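Local coordinates for toll-like receptor 13 (Mus musculus, PDB 4Z0C), which recognises single-stranded 23S rRNA from bacteria through its leucine-rich-repeat ectodomain, the part present here, and signals via MYD88 and TRAF6 to activate NF-kappa-B, at residues A[442-447]-A[451-456]; A[466-471]-A[475-480]; A[485-490]-A[518-523]. All blocks are in the same frame, centred on the assembly; numbering follows the deposited sequence.

Overall arrangement
Contacts 1 and 2 are successive turns of the leucine-rich-repeat solenoid, each closing a buried core between a convex-side loop and a concave-side strand. Their strands, 452-454 and 476-478, are neighbours, joined by a probable hydrogen bond from Leu455 N to Asp478 O, and the centres lie about 6 Å apart. Both pack a phenylalanine against two leucines and turn polar where they reach the same guanine, G3 of chain C, through Ser456 just past its strand and Asp478 within its own. Contact 3, nearer the surface and about 10 Å from the RNA at its nearest atom, joins loop to loop through aromatics, a proline and a stacked carboxylate; a probable Asn466 N to His490 O hydrogen bond ties it to contact 2.

Contact 1. Residues A[442-447]-A[451-456]; sequences GTFRPL and QSLILS. With nucleotides of chain C.
Two overlapping type I beta turns, Gly442 to Arg445 and Phe444 to Leu447, face the strand 452-454, with Phe444 and Leu453 the nearest pair at 9.8 Å between their CA atoms. This is the interior of a leucine-rich-repeat coil, the turns on the convex side and the strand on the concave side, so side chains alone bridge the gap. Phe444 has CG anti to its carbonyl carbon (chi1 -44°), which sends the ring inward from the turn. Leu453 CD2 sits almost over the middle of one ring face, 4.0 Å from the Phe444 centroid and 12° off the normal, a CH-pi contact in which the two side chains cross at about a right angle. The opposite face is covered by Thr443 CG2, so the ring is held between two methyl groups. Beyond it, Leu455 CD1 comes obliquely to within 4.3 Å of Phe444 CZ. Leu471 of the next coil and Leu439 also pack on the phenylalanine. The concave side meets RNA: Ile454 and Ser456 each pack on an adenine base, and Ser456 OG donates a hydrogen bond to O6 of G3 of chain C at 2.7 Å.

Contact 2. Residues A[466-471]-A[475-480]; sequences NSFSGL and RSLDLM. With nucleotides of chain C.
Phe468 lays one face of its ring beneath Leu477, whose CD2 stands 4.2 Å above the ring plane, displaced toward the rim. The other methyl makes the closest touch, Leu477 CD1 lying 3.9 Å from Phe468 CE1. Leu477 turns CG away from its own N (chi1 176°), bringing both methyls to the ring. Ser467 CB covers the opposite ring face, and Leu479 CD1 meets Phe468 CZ obliquely at 4.3 Å. Leu453, on the neighbouring strand 452-454, packs on both Phe468 and Leu477, so the layers of the leucine-rich-repeat solenoid interlock. The convex side is a type I turn followed by a type II turn, with Gly470 at positive phi in the second, while strand 476-478 forms the concave side. Asp478 lies on the concave face of that strand and divides its carboxylate between protein and RNA. Asp478 OD1 accepts from Met480 N at 3.0 Å, forming an Asx turn that restrains the group's rotation. Asp478 OD2 receives both donors of the guanine edge: N1 of G3 of chain C at 2.8 Å and 161°, and the amino N2 of that base at 3.2 Å on a more bent path of 140°. One carboxylate oxygen thus reads two adjacent N-H groups, a pairing that suits guanine. Met480, bent at chi2 and chi3, sets CE over a face of the guanine, packing 3.3 Å from N3 of G3 of chain C.

Contact 3. Residues A[485-490]-A[518-523]; sequences SYFHEH and YPPFIK
Glu489 OE1 lies over one face of the Tyr518 ring, 3.3 Å from Tyr518 CZ, and its carboxylate is stacked only 7° from the ring plane. Nearer the backbone, Glu489 CG makes a CH-pi contact, 3.6 Å from the Tyr518 centroid and 15° off the normal. A first torsion that swings the chain away from the backbone N, then an extended course, lay the glutamate across the Tyr518 ring, CB near Tyr518 CD2 and CG, the carboxylate near CE1 and CZ. Stacking a carboxylate on the electron-rich face is probably not favourable in itself; the contact rests on the glutamate CH2 groups lying against the ring. These loops belong to neighbouring coils of the leucine-rich-repeat solenoid, the first in LRR 19, with strand 500-502 between them in sequence. Deeper in, Pro520 CB presses obliquely on Phe487, 3.4 Å from CD2 of that ring. Phe521 follows in the type I turn from Pro519 to Ile522 and points an edge at the face of Phe487, with centroids 5.6 Å apart and planes at 59°. The aromatic chain continues to Phe546, edge-to-face with Phe521, while Ile508 packs on Phe487 and Pro520 CG lies over one face of Phe521.

Contact 1. Residues A[442-447]-A[451-456]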
# COMPACT_ATOMS: atom_id res chain seq x y z
N GLY A 442 21.56 -11.75 -12.99
CA GLY A 442 22.55 -12.62 -12.40
C GLY A 442 22.82 -12.42 -10.92
O GLY A 442 23.76 -13.03 -10.39
N THR A 443 22.01 -11.60 -10.26
CA THR A 443 22.26 -11.28 -8.84
C THR A 443 22.34 -12.54 -7.98
O THR A 443 23.13 -12.59 -7.05
CB THR A 443 21.21 -10.30 -8.25
OG1 THR A 443 21.37 -9.02 -8.86
CG2 THR A 443 21.39 -10.16 -6.74
N PHE A 444 21.55 -13.57 -8.32
CA PHE A 444 21.49 -14.80 -7.53
C PHE A 444 22.08 -16.00 -8.28
O PHE A 444 21.85 -17.14 -7.90
CB PHE A 444 20.05 -15.13 -7.10
CG PHE A 444 19.29 -13.94 -6.59
CD1 PHE A 444 19.50 -13.46 -5.32
CD2 PHE A 444 18.38 -13.29 -7.41
CE1 PHE A 444 18.82 -12.35 -4.85
CE2 PHE A 444 17.67 -12.18 -6.95
CZ PHE A 444 17.90 -11.71 -5.66
N ARG A 445 22.80 -15.74 -9.37
CA ARG A 445 23.43 -16.81 -10.17
C ARG A 445 24.18 -17.89 -9.38
O ARG A 445 24.03 -19.07 -9.70
CB ARG A 445 24.36 -16.23 -11.25
CG ARG A 445 23.81 -16.28 -12.65
CD ARG A 445 24.74 -17.05 -13.58
NE ARG A 445 24.61 -18.50 -13.45
CZ ARG A 445 23.79 -19.26 -14.17
NH1 ARG A 445 23.02 -18.70 -15.10
NH2 ARG A 445 23.74 -20.57 -13.97
N PRO A 446 25.00 -17.50 -8.38
CA PRO A 446 25.74 -18.52 -7.63
C PRO A 446 24.90 -19.43 -6.75
O PRO A 446 25.36 -20.50 -6.41
CB PRO A 446 26.68 -17.70 -6.74
CG PRO A 446 26.77 -16.37 -7.40
CD PRO A 446 25.44 -16.14 -8.01
N LEU A 447 23.69 -19.00 -6.39
CA LEU A 447 22.89 -19.72 -5.40
C LEU A 447 22.16 -20.94 -5.98
O LEU A 447 20.92 -21.01 -5.96
CB LEU A 447 21.91 -18.75 -4.74
CG LEU A 447 22.62 -17.51 -4.19
CD1 LEU A 447 21.66 -16.57 -3.48
CD2 LEU A 447 23.75 -17.93 -3.26
N GLN A 451 16.29 -22.53 -2.25
CA GLN A 451 14.99 -23.19 -2.21
C GLN A 451 13.91 -22.14 -2.05
O GLN A 451 12.85 -22.20 -2.68
CB GLN A 451 14.97 -24.17 -1.01
CG GLN A 451 14.42 -25.54 -1.34
CD GLN A 451 15.45 -26.65 -1.22
OE1 GLN A 451 16.05 -26.85 -0.16
NE2 GLN A 451 15.68 -27.37 -2.32
N SER A 452 14.21 -21.15 -1.23
CA SER A 452 13.26 -20.12 -0.83
C SER A 452 13.94 -18.75 -0.90
O SER A 452 15.04 -18.55 -0.39
CB SER A 452 12.79 -20.41 0.60
OG SER A 452 11.96 -19.38 1.10
N LEU A 453 13.30 -17.81 -1.59
CA LEU A 453 13.80 -16.45 -1.70
C LEU A 453 12.71 -15.45 -1.33
O LEU A 453 11.63 -15.43 -1.94
CB LEU A 453 14.31 -16.15 -3.12
CG LEU A 453 14.66 -14.69 -3.47
CD1 LEU A 453 15.69 -14.12 -2.50
CD2 LEU A 453 15.19 -14.55 -4.91
N ILE A 454 12.99 -14.61 -0.35
CA ILE A 454 12.06 -13.56 0.06
C ILE A 454 12.53 -12.14 -0.34
O ILE A 454 13.57 -11.69 0.11
CB ILE A 454 11.85 -13.61 1.56
CG1 ILE A 454 11.32 -15.00 1.96
CG2 ILE A 454 10.92 -12.49 1.99
CD1 ILE A 454 11.27 -15.24 3.46
N LEU A 455 11.76 -11.45 -1.18
CA LEU A 455 12.10 -10.09 -1.60
C LEU A 455 10.97 -9.15 -1.26
O LEU A 455 10.85 -8.07 -1.83
CB LEU A 455 12.37 -10.02 -3.09
CG LEU A 455 13.71 -10.62 -3.48
CD1 LEU A 455 13.70 -10.94 -4.96
CD2 LEU A 455 14.83 -9.67 -3.11
N SER A 456 10.11 -9.56 -0.34
CA SER A 456 8.92 -8.80 -0.04
C SER A 456 9.20 -7.50 0.70
O SER A 456 10.22 -7.37 1.38
CB SER A 456 7.92 -9.66 0.72
OG SER A 456 8.47 -10.06 1.95
P G C 3 -1.78 -7.22 6.74
OP1 G C 3 -1.34 -5.91 6.27
OP2 G C 3 -3.24 -7.45 6.91
O5' G C 3 -1.18 -8.30 5.74
C5' G C 3 -2.01 -8.77 4.67
C4' G C 3 -1.77 -10.22 4.31
O4' G C 3 -0.49 -10.35 3.65
C3' G C 3 -1.77 -11.22 5.47
O3' G C 3 -2.21 -12.48 4.99
C2' G C 3 -0.28 -11.34 5.77
O2' G C 3 0.06 -12.55 6.39
C1' G C 3 0.32 -11.25 4.37
N9 G C 3 1.69 -10.75 4.29
C8 G C 3 2.15 -9.54 4.75
N7 G C 3 3.42 -9.36 4.49
C5 G C 3 3.80 -10.51 3.81
C6 G C 3 5.06 -10.90 3.27
O6 G C 3 6.14 -10.30 3.29
N1 G C 3 5.00 -12.13 2.66
C2 G C 3 3.88 -12.92 2.58
N2 G C 3 4.04 -14.09 1.96
N3 G C 3 2.70 -12.58 3.08
C4 G C 3 2.74 -11.37 3.67

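Contact 2. Residues A[466-471]-A[475-480]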
# COMPACT_ATOMS: atom_id res chain seq x y z
N ASN A 466 16.53 -12.04 -16.75
CA ASN A 466 17.50 -12.94 -16.12
C ASN A 466 17.92 -12.53 -14.70
O ASN A 466 19.02 -12.86 -14.25
CB ASN A 466 18.74 -13.13 -17.02
CG ASN A 466 18.39 -13.67 -18.39
OD1 ASN A 466 17.50 -14.52 -18.53
ND2 ASN A 466 19.07 -13.17 -19.42
N SER A 467 17.06 -11.78 -14.01
CA SER A 467 17.28 -11.45 -12.60
C SER A 467 17.42 -12.72 -11.76
O SER A 467 18.19 -12.76 -10.81
CB SER A 467 16.11 -10.64 -12.05
OG SER A 467 16.25 -9.27 -12.34
N PHE A 468 16.68 -13.75 -12.15
CA PHE A 468 16.59 -14.99 -11.40
C PHE A 468 17.26 -16.18 -12.10
O PHE A 468 16.93 -17.33 -11.81
CB PHE A 468 15.12 -15.34 -11.13
CG PHE A 468 14.36 -14.25 -10.44
CD1 PHE A 468 14.58 -13.95 -9.11
CD2 PHE A 468 13.41 -13.50 -11.14
CE1 PHE A 468 13.88 -12.96 -8.47
CE2 PHE A 468 12.71 -12.50 -10.51
CZ PHE A 468 12.93 -12.22 -9.18
N SER A 469 18.19 -15.92 -13.01
CA SER A 469 18.95 -17.04 -13.60
C SER A 469 19.81 -17.77 -12.54
O SER A 469 20.24 -17.19 -11.53
CB SER A 469 19.81 -16.56 -14.77
OG SER A 469 20.94 -15.86 -14.32
N GLY A 470 20.02 -19.06 -12.75
CA GLY A 470 20.80 -19.86 -11.82
C GLY A 470 19.99 -20.43 -10.66
O GLY A 470 20.47 -21.28 -9.92
N LEU A 471 18.76 -19.96 -10.50
CA LEU A 471 17.93 -20.42 -9.40
C LEU A 471 17.11 -21.64 -9.83
O LEU A 471 15.89 -21.68 -9.68
CB LEU A 471 17.02 -19.30 -8.90
CG LEU A 471 17.79 -18.15 -8.25
CD1 LEU A 471 16.87 -17.03 -7.79
CD2 LEU A 471 18.64 -18.67 -7.08
N ARG A 475 12.08 -23.10 -5.10
CA ARG A 475 10.77 -23.69 -4.90
C ARG A 475 9.77 -22.61 -4.54
O ARG A 475 8.58 -22.69 -4.88
CB ARG A 475 10.84 -24.77 -3.82
CG ARG A 475 11.75 -25.93 -4.18
CD ARG A 475 11.21 -26.66 -5.41
NE ARG A 475 12.00 -27.83 -5.78
CZ ARG A 475 11.69 -28.66 -6.78
NH1 ARG A 475 10.61 -28.44 -7.52
NH2 ARG A 475 12.47 -29.70 -7.04
N SER A 476 10.25 -21.59 -3.85
CA SER A 476 9.36 -20.55 -3.37
C SER A 476 9.92 -19.13 -3.65
O SER A 476 11.09 -18.85 -3.41
CB SER A 476 9.09 -20.76 -1.88
OG SER A 476 8.16 -19.81 -1.41
N LEU A 477 9.10 -18.25 -4.19
CA LEU A 477 9.55 -16.89 -4.48
C LEU A 477 8.50 -15.90 -3.98
O LEU A 477 7.37 -15.88 -4.48
CB LEU A 477 9.82 -16.71 -5.98
CG LEU A 477 10.22 -15.33 -6.54
CD1 LEU A 477 11.50 -14.71 -5.92
CD2 LEU A 477 10.37 -15.44 -8.05
N ASP A 478 8.90 -15.09 -3.00
CA ASP A 478 8.01 -14.11 -2.40
C ASP A 478 8.36 -12.69 -2.89
O ASP A 478 9.42 -12.15 -2.56
CB ASP A 478 8.14 -14.17 -0.88
CG ASP A 478 7.15 -13.25 -0.17
OD1 ASP A 478 6.54 -12.39 -0.84
OD2 ASP A 478 6.98 -13.37 1.07
N LEU A 479 7.46 -12.10 -3.67
CA LEU A 479 7.63 -10.74 -4.20
C LEU A 479 6.51 -9.81 -3.76
O LEU A 479 6.26 -8.81 -4.41
CB LEU A 479 7.70 -10.76 -5.73
CG LEU A 479 9.03 -11.26 -6.31
CD1 LEU A 479 8.92 -11.59 -7.79
CD2 LEU A 479 10.10 -10.21 -6.09
N MET A 480 5.84 -10.16 -2.67
CA MET A 480 4.71 -9.36 -2.17
C MET A 480 5.12 -7.96 -1.72
O MET A 480 6.26 -7.73 -1.30
CB MET A 480 4.03 -10.09 -1.01
CG MET A 480 3.56 -11.52 -1.37
SD MET A 480 1.78 -11.80 -1.39
CE MET A 480 1.28 -11.42 0.28
P G C 3 -1.78 -7.22 6.74
OP1 G C 3 -1.34 -5.91 6.27
OP2 G C 3 -3.24 -7.45 6.91
O5' G C 3 -1.18 -8.30 5.74
C5' G C 3 -2.01 -8.77 4.67
C4' G C 3 -1.77 -10.22 4.31
O4' G C 3 -0.49 -10.35 3.65
C3' G C 3 -1.77 -11.22 5.47
O3' G C 3 -2.21 -12.48 4.99
C2' G C 3 -0.28 -11.34 5.77
O2' G C 3 0.06 -12.55 6.39
C1' G C 3 0.32 -11.25 4.37
N9 G C 3 1.69 -10.75 4.29
C8 G C 3 2.15 -9.54 4.75
N7 G C 3 3.42 -9.36 4.49
C5 G C 3 3.80 -10.51 3.81
C6 G C 3 5.06 -10.90 3.27
O6 G C 3 6.14 -10.30 3.29
N1 G C 3 5.00 -12.13 2.66
C2 G C 3 3.88 -12.92 2.58
N2 G C 3 4.04 -14.09 1.96
N3 G C 3 2.70 -12.58 3.08
C4 G C 3 2.74 -11.37 3.67

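Contact 3. Residues A[485-490]-A[518-523]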
# COMPACT_ATOMS: atom_id res chain seq x y z
N SER A 485 4.81 -3.90 -11.95
CA SER A 485 3.64 -3.64 -12.81
C SER A 485 3.62 -4.51 -14.08
O SER A 485 2.61 -5.14 -14.36
CB SER A 485 3.52 -2.16 -13.15
OG SER A 485 4.77 -1.63 -13.55
N TYR A 486 4.68 -4.52 -14.87
CA TYR A 486 4.70 -5.37 -16.06
C TYR A 486 5.79 -6.43 -15.97
O TYR A 486 6.71 -6.30 -15.17
CB TYR A 486 4.89 -4.53 -17.33
CG TYR A 486 6.30 -3.99 -17.52
CD1 TYR A 486 7.28 -4.75 -18.15
CD2 TYR A 486 6.64 -2.72 -17.08
CE1 TYR A 486 8.56 -4.26 -18.33
CE2 TYR A 486 7.92 -2.22 -17.26
CZ TYR A 486 8.88 -3.00 -17.88
OH TYR A 486 10.15 -2.51 -18.05
N PHE A 487 5.69 -7.47 -16.80
CA PHE A 487 6.66 -8.57 -16.78
C PHE A 487 7.47 -8.65 -18.07
O PHE A 487 6.90 -8.72 -19.15
CB PHE A 487 5.94 -9.90 -16.59
CG PHE A 487 4.97 -9.94 -15.44
CD1 PHE A 487 5.42 -10.12 -14.14
CD2 PHE A 487 3.61 -9.77 -15.66
CE1 PHE A 487 4.53 -10.15 -13.09
CE2 PHE A 487 2.71 -9.80 -14.61
CZ PHE A 487 3.17 -9.99 -13.32
N HIS A 488 8.79 -8.68 -17.95
CA HIS A 488 9.67 -8.83 -19.11
C HIS A 488 9.56 -10.26 -19.66
O HIS A 488 9.17 -11.17 -18.95
CB HIS A 488 11.12 -8.52 -18.74
CG HIS A 488 12.09 -8.82 -19.83
ND1 HIS A 488 12.41 -7.92 -20.82
CD2 HIS A 488 12.79 -9.95 -20.11
CE1 HIS A 488 13.27 -8.47 -21.66
NE2 HIS A 488 13.52 -9.70 -21.25
N GLU A 489 9.88 -10.43 -20.94
CA GLU A 489 9.85 -11.73 -21.61
C GLU A 489 10.55 -12.87 -20.87
O GLU A 489 10.02 -13.98 -20.78
CB GLU A 489 10.45 -11.62 -23.01
CG GLU A 489 10.70 -12.98 -23.65
CD GLU A 489 11.41 -12.88 -24.99
OE1 GLU A 489 11.68 -11.75 -25.45
OE2 GLU A 489 11.69 -13.95 -25.57
N HIS A 490 11.74 -12.59 -20.37
CA HIS A 490 12.59 -13.60 -19.75
C HIS A 490 12.77 -13.32 -18.26
O HIS A 490 13.84 -13.57 -17.70
CB HIS A 490 13.97 -13.64 -20.41
CG HIS A 490 13.95 -14.11 -21.83
ND1 HIS A 490 13.02 -15.02 -22.30
CD2 HIS A 490 14.75 -13.81 -22.88
CE1 HIS A 490 13.25 -15.24 -23.59
NE2 HIS A 490 14.29 -14.52 -23.96
N TYR A 518 4.26 -12.01 -24.69
CA TYR A 518 4.89 -12.96 -23.78
C TYR A 518 4.06 -13.13 -22.51
O TYR A 518 4.12 -12.29 -21.61
CB TYR A 518 6.31 -12.51 -23.41
CG TYR A 518 7.15 -12.14 -24.61
CD1 TYR A 518 7.66 -13.13 -25.45
CD2 TYR A 518 7.45 -10.81 -24.89
CE1 TYR A 518 8.43 -12.79 -26.56
CE2 TYR A 518 8.22 -10.46 -25.98
CZ TYR A 518 8.71 -11.45 -26.81
OH TYR A 518 9.48 -11.12 -27.91
N PRO A 519 3.27 -14.20 -22.45
CA PRO A 519 2.57 -14.53 -21.20
C PRO A 519 3.65 -14.70 -20.15
O PRO A 519 4.63 -15.41 -20.40
CB PRO A 519 1.93 -15.88 -21.50
CG PRO A 519 1.89 -15.98 -22.97
CD PRO A 519 3.08 -15.24 -23.47
N PRO A 520 3.49 -14.02 -19.01
CA PRO A 520 4.55 -13.92 -18.00
C PRO A 520 4.86 -15.22 -17.24
O PRO A 520 5.99 -15.41 -16.81
CB PRO A 520 3.99 -12.87 -17.04
CG PRO A 520 2.51 -12.91 -17.24
CD PRO A 520 2.28 -13.25 -18.66
N PHE A 521 3.89 -16.12 -17.14
CA PHE A 521 4.05 -17.34 -16.36
C PHE A 521 4.29 -18.55 -17.26
O PHE A 521 4.19 -19.70 -16.83
CB PHE A 521 2.82 -17.55 -15.48
CG PHE A 521 2.44 -16.33 -14.71
CD1 PHE A 521 3.35 -15.72 -13.85
CD2 PHE A 521 1.19 -15.74 -14.88
CE1 PHE A 521 3.00 -14.58 -13.14
CE2 PHE A 521 0.84 -14.60 -14.18
CZ PHE A 521 1.74 -14.02 -13.30
N ILE A 522 4.62 -18.28 -18.52
CA ILE A 522 4.71 -19.34 -19.52
C ILE A 522 5.79 -20.40 -19.23
O ILE A 522 5.63 -21.56 -19.60
CB ILE A 522 4.88 -18.73 -20.94
CG1 ILE A 522 4.59 -19.78 -22.02
CG2 ILE A 522 6.26 -18.13 -21.13
CD1 ILE A 522 3.23 -20.36 -21.90
N LYS A 523 6.86 -20.02 -18.53
CA LYS A 523 7.92 -20.99 -18.25
C LYS A 523 7.80 -21.69 -16.89
O LYS A 523 8.55 -22.62 -16.59
CB LYS A 523 9.31 -20.34 -18.39
CG LYS A 523 10.08 -20.70 -19.67
CD LYS A 523 9.21 -20.65 -20.94
CE LYS A 523 8.74 -22.04 -21.40
NZ LYS A 523 9.86 -22.90 -21.88